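Local coordinates for protein sortase SrtE1 (Streptomyces coelicolor, PDB 5CUW) that cleaves sorting signals of surface proteins, preferring Leu-Ala-x-Thr-Gly to Leu-Pro-x-Thr-Gly, and joins the proteins covalently to the cell wall as a class E sortase, at residues L42-K47 / V115-D120; G87-A92 / R156-T161. One frame throughout, in Å; residues are numbered along the deposited sequence.

Interaction 1 of 2, residues L42-K47 / V115-D120; sequences LLHIPK and VVETQD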
loop_
_atom_site.group_PDB
_atom_site.type_symbol
_atom_site.label_atom_id
_atom_site.label_comp_id
_atom_site.label_asym_id
_atom_site.label_seq_id
_atom_site.Cartn_x
_atom_site.Cartn_y
_atom_site.Cartn_z
ATOM N N LEU A 42 -0.087 -1.028 11.114
ATOM C CA LEU A 42 -0.568 -2.328 10.632
ATOM C C LEU A 42 -1.459 -2.124 9.405
ATOM O O LEU A 42 -2.334 -1.258 9.408
ATOM C CB LEU A 42 -1.347 -3.070 11.719
ATOM C CG LEU A 42 -0.603 -4.013 12.670
ATOM C CD1 LEU A 42 -1.572 -4.565 13.702
ATOM C CD2 LEU A 42 0.058 -5.157 11.904
ATOM N N LEU A 43 -1.233 -2.917 8.361
ATOM C CA LEU A 43 -2.096 -2.888 7.180
ATOM C C LEU A 43 -3.075 -4.068 7.209
ATOM O O LEU A 43 -2.654 -5.211 7.382
ATOM C CB LEU A 43 -1.269 -2.941 5.908
ATOM C CG LEU A 43 -2.050 -2.812 4.595
ATOM C CD1 LEU A 43 -2.511 -1.370 4.406
ATOM C CD2 LEU A 43 -1.199 -3.265 3.412
ATOM N N HIS A 44 -4.368 -3.785 7.046
ATOM C CA HIS A 44 -5.395 -4.824 7.027
ATOM C C HIS A 44 -6.059 -4.857 5.659
ATOM O O HIS A 44 -6.487 -3.826 5.159
ATOM C CB HIS A 44 -6.481 -4.591 8.086
ATOM C CG HIS A 44 -5.969 -4.460 9.488
ATOM N ND1 HIS A 44 -6.106 -5.461 10.426
ATOM C CD2 HIS A 44 -5.355 -3.432 10.123
ATOM C CE1 HIS A 44 -5.585 -5.061 11.573
ATOM N NE2 HIS A 44 -5.120 -3.836 11.415
ATOM N N ILE A 45 -6.159 -6.037 5.063
ATOM C CA ILE A 45 -6.963 -6.198 3.850
ATOM C C ILE A 45 -7.859 -7.404 4.087
ATOM O O ILE A 45 -7.482 -8.538 3.777
ATOM C CB ILE A 45 -6.102 -6.387 2.580
ATOM C CG1 ILE A 45 -4.926 -5.407 2.578
ATOM C CG2 ILE A 45 -6.935 -6.177 1.309
ATOM C CD1 ILE A 45 -4.030 -5.549 1.378
ATOM N N PRO A 46 -9.050 -7.158 4.660
ATOM C CA PRO A 46 -9.997 -8.191 5.098
ATOM C C PRO A 46 -10.366 -9.194 4.010
ATOM O O PRO A 46 -10.529 -10.366 4.322
ATOM C CB PRO A 46 -11.223 -7.375 5.523
ATOM C CG PRO A 46 -10.650 -6.087 5.984
ATOM C CD PRO A 46 -9.497 -5.809 5.051
ATOM N N LYS A 47 -10.498 -8.760 2.765
ATOM C CA LYS A 47 -10.886 -9.696 1.712
ATOM C C LYS A 47 -9.811 -10.753 1.488
ATOM O O LYS A 47 -10.113 -11.892 1.113
ATOM C CB LYS A 47 -11.163 -8.960 0.399
ATOM C CG LYS A 47 -11.720 -9.855 -0.709
ATOM C CD LYS A 47 -11.963 -9.036 -1.959
ATOM C CE LYS A 47 -12.670 -9.818 -3.044
ATOM N NZ LYS A 47 -12.794 -8.979 -4.272
ATOM N N VAL A 115 -7.219 -1.106 5.107
ATOM C CA VAL A 115 -7.167 -0.296 6.316
ATOM C C VAL A 115 -5.756 -0.152 6.883
ATOM O O VAL A 115 -5.067 -1.143 7.152
ATOM C CB VAL A 115 -8.084 -0.885 7.411
ATOM C CG1 VAL A 115 -8.020 -0.034 8.683
ATOM C CG2 VAL A 115 -9.527 -1.006 6.896
ATOM N N VAL A 116 -5.347 1.092 7.105
ATOM C CA VAL A 116 -4.088 1.368 7.786
ATOM C C VAL A 116 -4.363 1.754 9.228
ATOM O O VAL A 116 -4.999 2.775 9.487
ATOM C CB VAL A 116 -3.292 2.508 7.115
ATOM C CG1 VAL A 116 -2.037 2.798 7.915
ATOM C CG2 VAL A 116 -2.939 2.154 5.663
ATOM N N GLU A 117 -3.879 0.939 10.160
ATOM C CA GLU A 117 -4.039 1.204 11.584
ATOM C C GLU A 117 -2.762 1.781 12.193
ATOM O O GLU A 117 -1.703 1.149 12.156
ATOM C CB GLU A 117 -4.424 -0.078 12.323
ATOM C CG GLU A 117 -4.385 0.052 13.841
ATOM C CD GLU A 117 -4.748 -1.238 14.566
ATOM O OE1 GLU A 117 -4.760 -2.317 13.930
ATOM O OE2 GLU A 117 -5.025 -1.168 15.782
ATOM N N THR A 118 -2.864 2.978 12.757
ATOM C CA THR A 118 -1.731 3.597 13.438
ATOM C C THR A 118 -2.010 3.643 14.931
ATOM O O THR A 118 -3.045 3.150 15.382
ATOM C CB THR A 118 -1.459 5.012 12.918
ATOM O OG1 THR A 118 -2.529 5.881 13.301
ATOM C CG2 THR A 118 -1.340 5.007 11.412
ATOM N N GLN A 119 -1.093 4.231 15.699
ATOM C CA GLN A 119 -1.273 4.323 17.140
ATOM C C GLN A 119 -2.541 5.096 17.463
ATOM O O GLN A 119 -3.273 4.744 18.385
ATOM C CB GLN A 119 -0.062 5.002 17.801
ATOM N N ASP A 120 -2.804 6.131 16.677
ATOM C CA ASP A 120 -3.863 7.087 16.977
ATOM C C ASP A 120 -5.120 6.975 16.104
ATOM O O ASP A 120 -6.196 7.400 16.524
ATOM C CB ASP A 120 -3.309 8.511 16.855
#
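The imidazole of H44 and the carboxylate of E117 cross obliquely, their planes 32° apart, on the face of the sheet that also carries L42 and V115. H44 NE2 donates to E117 OE1 over 3.0 Å, meeting the oxygen nearly along its C-O axis. OE1 lies somewhat out of the imidazole plane, and the bond is bent (149°). With CG anti to the backbone N (chi1 170°) and the chain extended beyond it, E117 carries OE1 across to H44 NE2. The L42 side chain runs alongside in the same direction, its CD1 3.9 Å from E117 OE1. R185 takes the other oxygen, OE2, in a salt bridge while H44 takes OE1, so both oxygens of the carboxylate are held. V115 O sits in the plane of the H44 ring, at its edge. On the reverse face, branched aliphatic residues suit the buried surroundings: L43 CD1 meets V116 CG2 at 3.8 Å. Four backbone bonds, including H44 N to V115 O at 2.7 Å, tie L42 to E117 and H44 to V115. These hydrogen-bonded pairs flanking the non-hydrogen-bonded pair L43-V116 are regular antiparallel pairing, here between strands 39-45 and 113-117 of the sortase beta-barrel.

Interaction 2 of 2, residues G87-A92 / R156-T161; sequences GNFGLA and RYITLT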
loop_
_atom_site.group_PDB
_atom_site.type_symbol
_atom_site.label_atom_id
_atom_site.label_comp_id
_atom_site.label_asym_id
_atom_site.label_seq_id
_atom_site.Cartn_x
_atom_site.Cartn_y
_atom_site.Cartn_z
ATOM N N GLY A 87 -2.142 13.482 -0.444
ATOM C CA GLY A 87 -0.923 12.751 -0.709
ATOM C C GLY A 87 -1.181 11.334 -1.180
ATOM O O GLY A 87 -2.323 10.885 -1.258
ATOM N N ASN A 88 -0.103 10.641 -1.512
ATOM C CA ASN A 88 -0.184 9.254 -1.955
ATOM C C ASN A 88 0.694 8.377 -1.073
ATOM O O ASN A 88 1.915 8.453 -1.147
ATOM C CB ASN A 88 0.233 9.142 -3.418
ATOM C CG ASN A 88 0.088 7.727 -3.967
ATOM O OD1 ASN A 88 -0.369 6.822 -3.275
ATOM N ND2 ASN A 88 0.480 7.539 -5.222
ATOM N N PHE A 89 0.067 7.553 -0.237
ATOM C CA PHE A 89 0.795 6.690 0.710
ATOM C C PHE A 89 1.233 5.435 -0.045
ATOM O O PHE A 89 0.416 4.592 -0.344
ATOM C CB PHE A 89 -0.104 6.357 1.917
ATOM C CG PHE A 89 0.572 5.543 3.019
ATOM C CD1 PHE A 89 1.754 5.963 3.609
ATOM C CD2 PHE A 89 -0.023 4.376 3.491
ATOM C CE1 PHE A 89 2.347 5.218 4.643
ATOM C CE2 PHE A 89 0.559 3.624 4.523
ATOM C CZ PHE A 89 1.743 4.044 5.093
ATOM N N GLY A 90 2.518 5.336 -0.373
ATOM C CA GLY A 90 3.010 4.252 -1.218
ATOM C C GLY A 90 3.642 3.101 -0.447
ATOM O O GLY A 90 4.453 3.319 0.456
ATOM N N LEU A 91 3.268 1.874 -0.814
ATOM C CA LEU A 91 3.711 0.671 -0.097
ATOM C C LEU A 91 4.129 -0.450 -1.044
ATOM O O LEU A 91 3.515 -0.646 -2.097
ATOM C CB LEU A 91 2.602 0.157 0.812
ATOM C CG LEU A 91 2.047 1.129 1.847
ATOM C CD1 LEU A 91 0.780 0.543 2.385
ATOM C CD2 LEU A 91 3.054 1.356 2.970
ATOM N N ALA A 92 5.158 -1.192 -0.651
ATOM C CA ALA A 92 5.638 -2.333 -1.425
ATOM C C ALA A 92 5.622 -3.583 -0.558
ATOM O O ALA A 92 5.960 -3.531 0.628
ATOM C CB ALA A 92 7.037 -2.077 -1.959
ATOM N N ARG A 156 -6.514 11.931 -1.206
ATOM C CA ARG A 156 -5.776 11.105 -0.254
ATOM C C ARG A 156 -5.775 9.660 -0.732
ATOM O O ARG A 156 -6.787 8.966 -0.645
ATOM C CB ARG A 156 -6.386 11.213 1.144
ATOM C CG ARG A 156 -6.394 12.651 1.675
ATOM C CD ARG A 156 -7.157 12.755 2.994
ATOM N NE ARG A 156 -6.334 12.416 4.151
ATOM C CZ ARG A 156 -6.757 12.521 5.401
ATOM N NH1 ARG A 156 -7.994 12.927 5.640
ATOM N NH2 ARG A 156 -5.955 12.217 6.410
ATOM N N TYR A 157 -4.635 9.218 -1.239
ATOM C CA TYR A 157 -4.550 7.923 -1.895
ATOM C C TYR A 157 -3.578 6.943 -1.254
ATOM O O TYR A 157 -2.724 7.290 -0.426
ATOM C CB TYR A 157 -4.155 8.126 -3.365
ATOM C CG TYR A 157 -4.959 9.186 -4.104
ATOM C CD1 TYR A 157 -6.324 9.037 -4.315
ATOM C CD2 TYR A 157 -4.339 10.323 -4.611
ATOM C CE1 TYR A 157 -7.049 9.984 -5.019
ATOM C CE2 TYR A 157 -5.058 11.286 -5.300
ATOM C CZ TYR A 157 -6.404 11.117 -5.497
ATOM O OH TYR A 157 -7.103 12.077 -6.183
ATOM N N ILE A 158 -3.724 5.692 -1.659
ATOM C CA ILE A 158 -2.794 4.657 -1.280
ATOM C C ILE A 158 -2.397 3.895 -2.536
ATOM O O ILE A 158 -3.212 3.715 -3.471
ATOM C CB ILE A 158 -3.396 3.708 -0.183
ATOM C CG1 ILE A 158 -2.315 2.767 0.362
ATOM C CG2 ILE A 158 -4.631 2.961 -0.730
ATOM C CD1 ILE A 158 -2.659 2.054 1.671
ATOM N N THR A 159 -1.131 3.493 -2.584
ATOM C CA THR A 159 -0.617 2.717 -3.706
ATOM C C THR A 159 0.042 1.450 -3.181
ATOM O O THR A 159 0.916 1.518 -2.323
ATOM C CB THR A 159 0.413 3.512 -4.537
ATOM O OG1 THR A 159 -0.139 4.785 -4.878
ATOM C CG2 THR A 159 0.783 2.748 -5.816
ATOM N N LEU A 160 -0.373 0.303 -3.696
ATOM C CA LEU A 160 0.267 -0.969 -3.346
ATOM C C LEU A 160 1.041 -1.496 -4.552
ATOM O O LEU A 160 0.479 -1.602 -5.645
ATOM C CB LEU A 160 -0.766 -2.007 -2.901
ATOM C CG LEU A 160 -1.863 -1.630 -1.904
ATOM C CD1 LEU A 160 -2.767 -2.857 -1.655
ATOM C CD2 LEU A 160 -1.298 -1.078 -0.588
ATOM N N THR A 161 2.319 -1.828 -4.364
ATOM C CA THR A 161 3.143 -2.331 -5.472
ATOM C C THR A 161 3.719 -3.707 -5.152
ATOM O O THR A 161 4.143 -3.955 -4.026
ATOM C CB THR A 161 4.305 -1.351 -5.813
ATOM O OG1 THR A 161 5.350 -1.453 -4.826
ATOM C CG2 THR A 161 3.800 0.076 -5.843
#
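The F89 ring turns an edge to I158, whose CD1 lies near the ring plane at 4.0 Å from F89 CD2; the two side chains run side by side in the same direction. Beyond these strands the ring meets that of H71, the planes at about 35°, and touches Y125, P82 and I54. The Y157 ring, on the reverse side of the sheet, has G87 O at an oblique approach, stacks with F151 and sends its hydroxyl to G153 O. The third flat group, the amide of N88, crosses the T159 side chain at about a right angle. N88 CG stands anti to the backbone N (chi1 -176°), which brings OD1 over to the neighbouring strand, where T159 OG1 donates to it at 2.6 Å, in the carbonyl plane and on a lone pair. ND2 donates to D143 O, so both ends of this buried amide are used, a good reason for asparagine here.

Segments 87-92 and 156-161 run parallel, 20° apart, as neighbours in the wall of the sortase beta-barrel; the first leads toward H94 and the strand of the second carries C163, both probable active-site residues. Five backbone bonds join them, among them F89 N to Y157 O at 2.8 Å and L91 N to T159 O.

Beside F89, L91 CD1 reaches I158 CD1 at 3.8 Å and L160 CD2 at 4.0 Å; branched aliphatic chains fill this apolar face well. G87 adopts backbone angles at which a CB would press on the preceding carbonyl oxygen, a conformation that suits glycine. On the T159 face, A92 CB is small enough to let T161 OG1 approach to 3.4 Å, and that hydroxyl bonds to the OH of Y72, the probable substrate-recognition residue.

In the fold
Both contacts belong to one mixed sheet of the sortase domain, their centres about 13 Å apart. Along the chain their segments alternate: 42-47, 87-92, 115-120, 156-161. Interaction 1 joins strands 39-45 and 113-117, the first and last in the sheet's order, and so closes the barrel; interaction 2 pairs strands 87-92 and 156-164 in parallel, elsewhere in the same wall. The two meet in the interior, where V116 CG2 packs 4.0 Å from both F89 CE2 and I158 CD1, and I45 CD1 lies 4.2 Å from L160 CD1. The closure thus shares an apolar core with the strands leading to the probable active-site residues, while interaction 1 itself lies farther from them.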